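Local coordinates for arginine decarboxylase, A207R protein (Paramecium bursaria Chlorella virus 1, PDB 2NVA) that decarboxylates arginine to agmatine with pyridoxal 5'-phosphate as cofactor, as a two-chain member of the class-II ornithine/lysine/arginine decarboxylase family, at residues Cys49-Val54 with Tyr353-Thr358; Gly288-Val293 with Pro348-Tyr353. One frame throughout, in Å; residues are numbered along the deposited sequence.

Interaction 1: residues Cys49-Val54 with Tyr353-Thr358; sequences CNNDEV and YTNVLT. With PL2 ((4-{[(4-{[amino(imino)methyl]amino}butyl)amino]methyl}-5-hydroxy-6-methylpyridin-3-yl)methyl dihydrogen phosphate), chain I.
Cys49 lies against the ring of Tyr353, and its carbonyl oxygen accepts a bond from the Tyr353 backbone. SG sits over one face of the ring, 3.8 Å from SG to the Tyr353 ring centroid and shifted toward the rim. This is a Cys sulfur-aromatic contact. Cys49 CB adds a CH-pi contact on the same face. The sulfur is turned anti to the backbone N (chi1 -176°), and this carries it over the ring face. The opposite face carries the aliphatic chain of PL2, with its CD over the ring centre. Tyr353 is thus held between the two, and its OH donates to PL2 OP3 at 2.6 Å, a phosphate oxygen. Tyr353 N donates to Cys49 O at 3.0 Å. The contact joins the pyridoxal-binding TIM barrel, just after strand 41-46, to the loop between strands 344-347 and 367-371 of the beta-sheet domain. Asn50 and Asn355 cross at about a right angle, amide planes 60° apart. Asn355 ND2 donates to Asn50 OD1 at 3.1 Å, nearly straight but from above the carbonyl plane. Asp52 N reaches Asn50 OD1 from the opposite face at 3.0 Å, closing an Asx turn, so two bonds fix this amide oxygen. Asn50 ND2 donates to Gly351 O and to water 2, which in turn donates to Asn355 OD1. Val356 CG1 packs on Asn50 CA at 3.5 Å and also touches Asn51 OD1. The other branch, Val356 CG2, lies 3.5 Å from Cys49 O. Phe361 of the second subunit packs on Tyr353 and Val356.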
ATOM      1  N   CYS A  49       4.260  -6.062  12.461  1.00 12.51           N
ATOM      2  CA  CYS A  49       5.115  -6.703  11.463  1.00 12.60           C
ATOM      3  C   CYS A  49       4.419  -7.889  10.780  1.00 12.46           C
ATOM      4  O   CYS A  49       4.587  -8.108   9.577  1.00 12.33           O
ATOM      5  CB  CYS A  49       6.422  -7.147  12.116  1.00 12.58           C
ATOM      6  SG  CYS A  49       7.640  -7.860  10.980  1.00 13.71           S
ATOM      7  N   ASN A  50       3.633  -8.629  11.570  1.00 12.37           N
ATOM      8  CA  ASN A  50       2.859  -9.762  11.087  1.00 12.57           C
ATOM      9  C   ASN A  50       1.887 -10.139  12.187  1.00 12.23           C
ATOM     10  O   ASN A  50       2.300 -10.572  13.271  1.00 12.40           O
ATOM     11  CB  ASN A  50       3.767 -10.954  10.753  1.00 12.63           C
ATOM     12  CG  ASN A  50       3.033 -12.056  10.023  1.00 12.63           C
ATOM     13  OD1 ASN A  50       1.824 -12.202  10.166  1.00 12.66           O
ATOM     14  ND2 ASN A  50       3.763 -12.832   9.218  1.00 12.73           N
ATOM     15  N   ASN A  51       0.604  -9.934  11.923  1.00 12.51           N
ATOM     16  CA  ASN A  51      -0.436 -10.177  12.927  1.00 12.39           C
ATOM     17  C   ASN A  51      -1.186 -11.496  12.724  1.00 12.51           C
ATOM     18  O   ASN A  51      -2.278 -11.670  13.241  1.00 12.58           O
ATOM     19  CB  ASN A  51      -1.424  -9.012  12.941  1.00 12.68           C
ATOM     20  CG  ASN A  51      -1.954  -8.693  11.553  1.00 13.08           C
ATOM     21  OD1 ASN A  51      -1.976  -9.547  10.662  1.00 13.26           O
ATOM     22  ND2 ASN A  51      -2.401  -7.454  11.368  1.00 15.11           N
ATOM     23  N   ASP A  52      -0.595 -12.403  11.946  1.00 12.27           N
ATOM     24  CA  ASP A  52      -1.130 -13.743  11.755  1.00 12.44           C
ATOM     25  C   ASP A  52      -1.506 -14.349  13.111  1.00 12.47           C
ATOM     26  O   ASP A  52      -0.688 -14.402  14.025  1.00 12.88           O
ATOM     27  CB  ASP A  52      -0.078 -14.600  11.038  1.00 12.09           C
ATOM     28  CG  ASP A  52      -0.520 -16.035  10.860  1.00 13.50           C
ATOM     29  OD1 ASP A  52      -0.179 -16.864  11.728  1.00 14.84           O
ATOM     30  OD2 ASP A  52      -1.215 -16.325   9.864  1.00 13.73           O
ATOM     31  N   GLU A  53      -2.748 -14.808  13.238  1.00 12.86           N
ATOM     32  CA  GLU A  53      -3.222 -15.248  14.552  1.00 13.28           C
ATOM     33  C   GLU A  53      -2.523 -16.489  15.120  1.00 13.12           C
ATOM     34  O   GLU A  53      -2.437 -16.638  16.351  1.00 13.80           O
ATOM     35  CB  GLU A  53      -4.747 -15.345  14.621  1.00 13.96           C
ATOM     36  CG  GLU A  53      -5.375 -16.459  13.846  1.00 16.82           C
ATOM     37  CD  GLU A  53      -6.906 -16.455  13.998  1.00 18.65           C
ATOM     38  OE1 GLU A  53      -7.486 -17.514  14.301  1.00 18.15           O
ATOM     39  OE2 GLU A  53      -7.521 -15.368  13.812  1.00 18.79           O
ATOM     40  N   VAL A  54      -2.020 -17.353  14.242  1.00 12.87           N
ATOM     41  CA  VAL A  54      -1.233 -18.513  14.696  1.00 13.05           C
ATOM     42  C   VAL A  54       0.133 -18.066  15.218  1.00 13.05           C
ATOM     43  O   VAL A  54       0.622 -18.592  16.223  1.00 13.26           O
ATOM     44  CB  VAL A  54      -1.103 -19.578  13.573  1.00 12.77           C
ATOM     45  CG1 VAL A  54      -0.091 -20.657  13.940  1.00 13.72           C
ATOM     46  CG2 VAL A  54      -2.466 -20.207  13.301  1.00 13.41           C
ATOM     47  N   TYR A 353       6.458  -7.691   7.256  1.00 12.19           N
ATOM     48  CA  TYR A 353       5.908  -6.549   6.514  1.00 12.03           C
ATOM     49  C   TYR A 353       5.502  -7.001   5.112  1.00 12.16           C
ATOM     50  O   TYR A 353       5.815  -6.333   4.122  1.00 12.92           O
ATOM     51  CB  TYR A 353       6.916  -5.377   6.465  1.00 12.17           C
ATOM     52  CG  TYR A 353       7.342  -4.951   7.850  1.00 12.42           C
ATOM     53  CD1 TYR A 353       6.439  -4.299   8.696  1.00 12.18           C
ATOM     54  CD2 TYR A 353       8.620  -5.218   8.322  1.00 13.01           C
ATOM     55  CE1 TYR A 353       6.795  -3.922   9.977  1.00 12.51           C
ATOM     56  CE2 TYR A 353       8.999  -4.839   9.609  1.00 12.84           C
ATOM     57  CZ  TYR A 353       8.069  -4.199  10.433  1.00 13.66           C
ATOM     58  OH  TYR A 353       8.419  -3.822  11.709  1.00 14.73           O
ATOM     59  N   THR A 354       4.802  -8.140   5.045  1.00 11.72           N
ATOM     60  CA  THR A 354       4.377  -8.709   3.775  1.00 12.04           C
ATOM     61  C   THR A 354       2.850  -8.791   3.739  1.00 12.65           C
ATOM     62  O   THR A 354       2.194  -7.903   3.166  1.00 12.68           O
ATOM     63  CB  THR A 354       5.040 -10.074   3.512  1.00 12.10           C
ATOM     64  OG1 THR A 354       4.778 -10.961   4.614  1.00 11.90           O
ATOM     65  CG2 THR A 354       6.547  -9.895   3.375  1.00 12.90           C
ATOM     66  N   ASN A 355       2.288  -9.812   4.389  1.00 12.42           N
ATOM     67  CA  ASN A 355       0.834  -9.979   4.426  1.00 12.71           C
ATOM     68  C   ASN A 355       0.082  -8.812   5.096  1.00 12.47           C
ATOM     69  O   ASN A 355      -1.035  -8.514   4.706  1.00 13.31           O
ATOM     70  CB  ASN A 355       0.422 -11.318   5.053  1.00 13.01           C
ATOM     71  CG  ASN A 355       1.154 -11.613   6.355  1.00 14.18           C
ATOM     72  OD1 ASN A 355       2.352 -11.938   6.350  1.00 13.91           O
ATOM     73  ND2 ASN A 355       0.430 -11.537   7.479  1.00 14.21           N
ATOM     74  N   VAL A 356       0.693  -8.172   6.092  1.00 12.50           N
ATOM     75  CA  VAL A 356       0.030  -7.057   6.809  1.00 12.68           C
ATOM     76  C   VAL A 356      -0.208  -5.838   5.914  1.00 13.04           C
ATOM     77  O   VAL A 356      -1.025  -4.972   6.240  1.00 13.07           O
ATOM     78  CB  VAL A 356       0.817  -6.610   8.058  1.00 12.84           C
ATOM     79  CG1 VAL A 356       0.765  -7.689   9.148  1.00 11.98           C
ATOM     80  CG2 VAL A 356       2.278  -6.254   7.699  1.00 13.21           C
ATOM     81  N   LEU A 357       0.523  -5.760   4.802  1.00 12.52           N
ATOM     82  CA  LEU A 357       0.436  -4.581   3.946  1.00 12.86           C
ATOM     83  C   LEU A 357      -0.370  -4.788   2.656  1.00 12.83           C
ATOM     84  O   LEU A 357      -0.283  -3.989   1.714  1.00 13.47           O
ATOM     85  CB  LEU A 357       1.825  -4.054   3.647  1.00 13.14           C
ATOM     86  CG  LEU A 357       2.361  -3.205   4.802  1.00 13.56           C
ATOM     87  CD1 LEU A 357       3.842  -3.367   4.935  1.00 15.85           C
ATOM     88  CD2 LEU A 357       1.987  -1.753   4.587  1.00 14.15           C
ATOM     89  N   THR A 358      -1.172  -5.843   2.643  1.00 12.85           N
ATOM     90  CA  THR A 358      -1.979  -6.217   1.474  1.00 13.48           C
ATOM     91  C   THR A 358      -3.039  -5.151   1.171  1.00 13.03           C
ATOM     92  O   THR A 358      -3.659  -4.618   2.079  1.00 13.02           O
ATOM     93  CB  THR A 358      -2.642  -7.611   1.689  1.00 14.16           C
ATOM     94  OG1 THR A 358      -1.597  -8.570   1.887  1.00 15.23           O
ATOM     95  CG2 THR A 358      -3.437  -8.025   0.458  1.00 15.96           C
TER
HETATM   96  N1  PL2 I2001       8.816  -1.056  17.707  1.00 16.27           N
HETATM   97  C2  PL2 I2001       8.355   0.082  17.164  1.00 17.24           C
HETATM   98  C2A PL2 I2001       7.818   1.209  18.069  1.00 16.58           C
HETATM   99  C3  PL2 I2001       8.377   0.216  15.769  1.00 17.19           C
HETATM  100  O3  PL2 I2001       7.921   1.384  15.245  1.00 16.61           O
HETATM  101  C4  PL2 I2001       8.874  -0.806  14.935  1.00 16.25           C
HETATM  102  C4A PL2 I2001       8.904  -0.702  13.381  1.00 17.44           C
HETATM  103  C5  PL2 I2001       9.343  -1.967  15.583  1.00 15.81           C
HETATM  104  C6  PL2 I2001       9.296  -2.059  16.962  1.00 15.40           C
HETATM  105  P   PL2 I2001      11.555  -4.294  13.350  1.00 15.09           P
HETATM  106  N   PL2 I2001       8.998   0.697  12.906  1.00 17.41           N
HETATM  107  CA  PL2 I2001       8.234   0.894  11.666  1.00 16.81           C
HETATM  108  CG  PL2 I2001       7.976   0.216   9.240  1.00 16.95           C
HETATM  109  OP2 PL2 I2001      12.636  -3.842  12.253  1.00 15.47           O
HETATM  110  OP3 PL2 I2001      10.432  -5.160  12.551  1.00 14.49           O
HETATM  111  OP1 PL2 I2001      12.183  -5.065  14.463  1.00 13.21           O
HETATM  112  OP4 PL2 I2001      10.883  -2.906  13.811  1.00 16.44           O
HETATM  113  C5M PL2 I2001       9.911  -3.146  14.767  1.00 16.95           C
HETATM  114  CB  PL2 I2001       8.705  -0.069  10.555  1.00 16.95           C
HETATM  115  CD  PL2 I2001       8.471  -0.723   8.114  1.00 15.30           C
HETATM  116  NE  PL2 I2001       7.634  -0.427   6.930  1.00 15.98           N
HETATM  117  CZ  PL2 I2001       7.526  -1.186   5.829  1.00 16.02           C
HETATM  118  NH2 PL2 I2001       6.701  -0.783   4.832  1.00 15.33           N
HETATM  119  NH1 PL2 I2001       8.223  -2.320   5.710  1.00 15.93           N
HETATM  120  O   HOH W   1       3.429  -9.438   7.355  1.00 12.29           O
HETATM  121  O   HOH W   2       2.757 -14.565   7.068  1.00 12.24           O
HETATM  122  O   HOH W   3      -2.713  -5.838   8.493  1.00 16.27           O

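Interaction 2: residues Gly288-Val293 with Pro348-Tyr353; sequences GGFSNV and PSWGAY. With PL2 ((4-{[(4-{[amino(imino)methyl]amino}butyl)amino]methyl}-5-hydroxy-6-methylpyridin-3-yl)methyl dihydrogen phosphate), chain I.
Phe290 and Trp350 meet as an oblique aromatic pair, with ring planes at 38°. Trp350 NE1 lies over one face of the Phe290 ring, offset toward the rim. In return, Phe290 CE1 stands over one face of the indole, also near its rim. The rings come closest at 3.3 Å, from Phe290 CD1 to Trp350 CZ2. Phe347 meets Phe290 edge-to-face. At the indole edge, Trp350 NE1 donates to Gly289 O at 2.9 Å. The donor stands above the carbonyl plane of Gly289, and the oxygen is tilted 20° from the indole plane. Asn292 points toward the other segment, and its CG, anti to the carbonyl carbon (chi1 -78°), brings the amide between Ala352 O and the ligand. Asn292 ND2 donates to Ala352 O at 2.8 Å, nearly along the C=O axis. That oxygen lies in the amide plane of Asn292, which helps set the rotation of the group. Asn292 OD1 is left facing the ligand and accepts a weak bond from PL2 NH1 at 3.3 Å. The same oxygen lies 3.6 Å from Tyr353 CB. Water 4 bridges the backbones: it accepts from Asn292 N at 2.8 Å and has Gly289 O and Tyr353 O as acceptors. Asn292 and Tyr353 line the pocket of the agmatine adduct, and the Phe290-Trp350 pair packs behind them. This is the two-subunit active site of this decarboxylase family, where Asp325 of the second subunit also binds PL2.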
ATOM      1  N   GLY A 288       0.130  -6.194  -3.183  1.00 13.03           N
ATOM      2  CA  GLY A 288      -0.305  -7.367  -2.425  1.00 12.78           C
ATOM      3  C   GLY A 288       0.731  -7.668  -1.367  1.00 13.28           C
ATOM      4  O   GLY A 288       0.863  -6.922  -0.395  1.00 13.98           O
ATOM      5  N   GLY A 289       1.481  -8.746  -1.569  1.00 12.92           N
ATOM      6  CA  GLY A 289       2.472  -9.194  -0.590  1.00 12.62           C
ATOM      7  C   GLY A 289       3.873  -8.616  -0.755  1.00 12.51           C
ATOM      8  O   GLY A 289       4.751  -8.868   0.087  1.00 13.06           O
ATOM      9  N   PHE A 290       4.085  -7.849  -1.820  1.00 12.37           N
ATOM     10  CA  PHE A 290       5.436  -7.381  -2.164  1.00 12.56           C
ATOM     11  C   PHE A 290       5.712  -5.896  -1.953  1.00 12.83           C
ATOM     12  O   PHE A 290       6.528  -5.295  -2.676  1.00 13.04           O
ATOM     13  CB  PHE A 290       5.808  -7.810  -3.594  1.00 12.62           C
ATOM     14  CG  PHE A 290       6.005  -9.301  -3.733  1.00 13.15           C
ATOM     15  CD1 PHE A 290       7.272  -9.868  -3.607  1.00 12.75           C
ATOM     16  CD2 PHE A 290       4.916 -10.144  -3.937  1.00 11.99           C
ATOM     17  CE1 PHE A 290       7.442 -11.250  -3.709  1.00 13.95           C
ATOM     18  CE2 PHE A 290       5.087 -11.521  -4.055  1.00 12.57           C
ATOM     19  CZ  PHE A 290       6.354 -12.069  -3.926  1.00 13.88           C
ATOM     20  N   SER A 291       5.067  -5.293  -0.953  1.00 12.95           N
ATOM     21  CA  SER A 291       5.296  -3.868  -0.692  1.00 13.25           C
ATOM     22  C   SER A 291       6.735  -3.567  -0.280  1.00 12.81           C
ATOM     23  O   SER A 291       7.194  -2.442  -0.443  1.00 12.71           O
ATOM     24  CB  SER A 291       4.312  -3.320   0.350  1.00 13.28           C
ATOM     25  OG  SER A 291       4.498  -3.982   1.586  1.00 14.31           O
ATOM     26  N   ASN A 292       7.440  -4.569   0.257  1.00 12.92           N
ATOM     27  CA  ASN A 292       8.857  -4.396   0.622  1.00 13.04           C
ATOM     28  C   ASN A 292       9.778  -4.030  -0.551  1.00 13.28           C
ATOM     29  O   ASN A 292      10.867  -3.468  -0.353  1.00 12.77           O
ATOM     30  CB  ASN A 292       9.403  -5.635   1.347  1.00 13.35           C
ATOM     31  CG  ASN A 292       8.964  -5.694   2.798  1.00 13.65           C
ATOM     32  OD1 ASN A 292       8.661  -4.658   3.400  1.00 13.92           O
ATOM     33  ND2 ASN A 292       8.918  -6.905   3.369  1.00 13.70           N
ATOM     34  N   VAL A 293       9.354  -4.391  -1.763  1.00 12.68           N
ATOM     35  CA  VAL A 293      10.083  -3.986  -2.966  1.00 13.20           C
ATOM     36  C   VAL A 293      10.080  -2.449  -3.056  1.00 13.10           C
ATOM     37  O   VAL A 293      11.066  -1.835  -3.468  1.00 13.99           O
ATOM     38  CB  VAL A 293       9.460  -4.637  -4.226  1.00 13.25           C
ATOM     39  CG1 VAL A 293      10.133  -4.138  -5.503  1.00 14.59           C
ATOM     40  CG2 VAL A 293       9.558  -6.165  -4.120  1.00 12.72           C
ATOM     41  N   PRO A 348      11.449 -17.144  -0.409  1.00 12.91           N
ATOM     42  CA  PRO A 348      11.819 -17.506   0.961  1.00 13.15           C
ATOM     43  C   PRO A 348      11.741 -16.310   1.911  1.00 12.60           C
ATOM     44  O   PRO A 348      11.851 -15.182   1.459  1.00 12.64           O
ATOM     45  CB  PRO A 348      13.284 -17.967   0.832  1.00 13.27           C
ATOM     46  CG  PRO A 348      13.499 -18.234  -0.636  1.00 14.29           C
ATOM     47  CD  PRO A 348      12.582 -17.273  -1.354  1.00 13.12           C
ATOM     48  N   SER A 349      11.571 -16.584   3.208  1.00 12.77           N
ATOM     49  CA  SER A 349      11.675 -15.564   4.262  1.00 12.62           C
ATOM     50  C   SER A 349      10.787 -14.361   3.971  1.00 12.86           C
ATOM     51  O   SER A 349      11.238 -13.213   3.939  1.00 12.64           O
ATOM     52  CB  SER A 349      13.141 -15.156   4.487  1.00 13.69           C
ATOM     53  OG  SER A 349      13.925 -16.304   4.849  1.00 14.15           O
ATOM     54  N   TRP A 350       9.505 -14.655   3.763  1.00 12.71           N
ATOM     55  CA  TRP A 350       8.562 -13.627   3.326  1.00 12.83           C
ATOM     56  C   TRP A 350       7.476 -13.370   4.378  1.00 12.40           C
ATOM     57  O   TRP A 350       6.291 -13.269   4.051  1.00 12.93           O
ATOM     58  CB  TRP A 350       7.952 -13.979   1.951  1.00 12.71           C
ATOM     59  CG  TRP A 350       7.717 -12.737   1.153  1.00 12.27           C
ATOM     60  CD1 TRP A 350       6.520 -12.144   0.858  1.00 12.60           C
ATOM     61  CD2 TRP A 350       8.728 -11.900   0.600  1.00 13.25           C
ATOM     62  NE1 TRP A 350       6.728 -10.984   0.134  1.00 12.45           N
ATOM     63  CE2 TRP A 350       8.078 -10.817  -0.038  1.00 13.34           C
ATOM     64  CE3 TRP A 350      10.139 -11.963   0.581  1.00 14.72           C
ATOM     65  CZ2 TRP A 350       8.786  -9.783  -0.679  1.00 13.69           C
ATOM     66  CZ3 TRP A 350      10.847 -10.943  -0.078  1.00 14.81           C
ATOM     67  CH2 TRP A 350      10.164  -9.870  -0.698  1.00 15.04           C
ATOM     68  N   GLY A 351       7.895 -13.257   5.641  1.00 12.35           N
ATOM     69  CA  GLY A 351       6.951 -13.092   6.730  1.00 12.02           C
ATOM     70  C   GLY A 351       6.919 -11.719   7.400  1.00 12.17           C
ATOM     71  O   GLY A 351       6.044 -11.466   8.217  1.00 12.28           O
ATOM     72  N   ALA A 352       7.858 -10.837   7.055  1.00 12.16           N
ATOM     73  CA  ALA A 352       7.978  -9.539   7.733  1.00 12.06           C
ATOM     74  C   ALA A 352       7.534  -8.384   6.844  1.00 12.22           C
ATOM     75  O   ALA A 352       8.150  -8.150   5.809  1.00 11.95           O
ATOM     76  CB  ALA A 352       9.400  -9.333   8.199  1.00 12.22           C
ATOM     77  N   TYR A 353       6.458  -7.691   7.256  1.00 12.19           N
ATOM     78  CA  TYR A 353       5.908  -6.549   6.514  1.00 12.03           C
ATOM     79  C   TYR A 353       5.502  -7.001   5.112  1.00 12.16           C
ATOM     80  O   TYR A 353       5.815  -6.333   4.122  1.00 12.92           O
ATOM     81  CB  TYR A 353       6.916  -5.377   6.465  1.00 12.17           C
ATOM     82  CG  TYR A 353       7.342  -4.951   7.850  1.00 12.42           C
ATOM     83  CD1 TYR A 353       6.439  -4.299   8.696  1.00 12.18           C
ATOM     84  CD2 TYR A 353       8.620  -5.218   8.322  1.00 13.01           C
ATOM     85  CE1 TYR A 353       6.795  -3.922   9.977  1.00 12.51           C
ATOM     86  CE2 TYR A 353       8.999  -4.839   9.609  1.00 12.84           C
ATOM     87  CZ  TYR A 353       8.069  -4.199  10.433  1.00 13.66           C
ATOM     88  OH  TYR A 353       8.419  -3.822  11.709  1.00 14.73           O
TER
HETATM   89  N1  PL2 I2001       8.816  -1.056  17.707  1.00 16.27           N
HETATM   90  C2  PL2 I2001       8.355   0.082  17.164  1.00 17.24           C
HETATM   91  C2A PL2 I2001       7.818   1.209  18.069  1.00 16.58           C
HETATM   92  C3  PL2 I2001       8.377   0.216  15.769  1.00 17.19           C
HETATM   93  O3  PL2 I2001       7.921   1.384  15.245  1.00 16.61           O
HETATM   94  C4  PL2 I2001       8.874  -0.806  14.935  1.00 16.25           C
HETATM   95  C4A PL2 I2001       8.904  -0.702  13.381  1.00 17.44           C
HETATM   96  C5  PL2 I2001       9.343  -1.967  15.583  1.00 15.81           C
HETATM   97  C6  PL2 I2001       9.296  -2.059  16.962  1.00 15.40           C
HETATM   98  P   PL2 I2001      11.555  -4.294  13.350  1.00 15.09           P
HETATM   99  N   PL2 I2001       8.998   0.697  12.906  1.00 17.41           N
HETATM  100  CA  PL2 I2001       8.234   0.894  11.666  1.00 16.81           C
HETATM  101  CG  PL2 I2001       7.976   0.216   9.240  1.00 16.95           C
HETATM  102  OP2 PL2 I2001      12.636  -3.842  12.253  1.00 15.47           O
HETATM  103  OP3 PL2 I2001      10.432  -5.160  12.551  1.00 14.49           O
HETATM  104  OP1 PL2 I2001      12.183  -5.065  14.463  1.00 13.21           O
HETATM  105  OP4 PL2 I2001      10.883  -2.906  13.811  1.00 16.44           O
HETATM  106  C5M PL2 I2001       9.911  -3.146  14.767  1.00 16.95           C
HETATM  107  CB  PL2 I2001       8.705  -0.069  10.555  1.00 16.95           C
HETATM  108  CD  PL2 I2001       8.471  -0.723   8.114  1.00 15.30           C
HETATM  109  NE  PL2 I2001       7.634  -0.427   6.930  1.00 15.98           N
HETATM  110  CZ  PL2 I2001       7.526  -1.186   5.829  1.00 16.02           C
HETATM  111  NH2 PL2 I2001       6.701  -0.783   4.832  1.00 15.33           N
HETATM  112  NH1 PL2 I2001       8.223  -2.320   5.710  1.00 15.93           N
HETATM  113  O   HOH W   4       6.292  -6.856   1.403  1.00 12.83           O

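Overall arrangement
Interactions 1 and 2 share Tyr353, and their centres lie about 9 Å apart. Along the chain, interaction 2 is nested inside the loop closed by interaction 1. The two are joined directly through the Asn50-Gly351 hydrogen bond (ND2 to O, 2.8 Å), and Leu357 CB is 3.4 Å from Ser291 OG. Cys49 SG also packs on Ala352 CB at 3.6 Å. Both contacts touch the same PL2, with Tyr353 common to them; interaction 2 adds a polar partner for its guanidinium group. Arg255, Gly254, Ser179 and Gly216 also hydrogen-bond to PL2, and the side chains of Arg255 and Tyr353 are about 3 Å apart between nearest atoms.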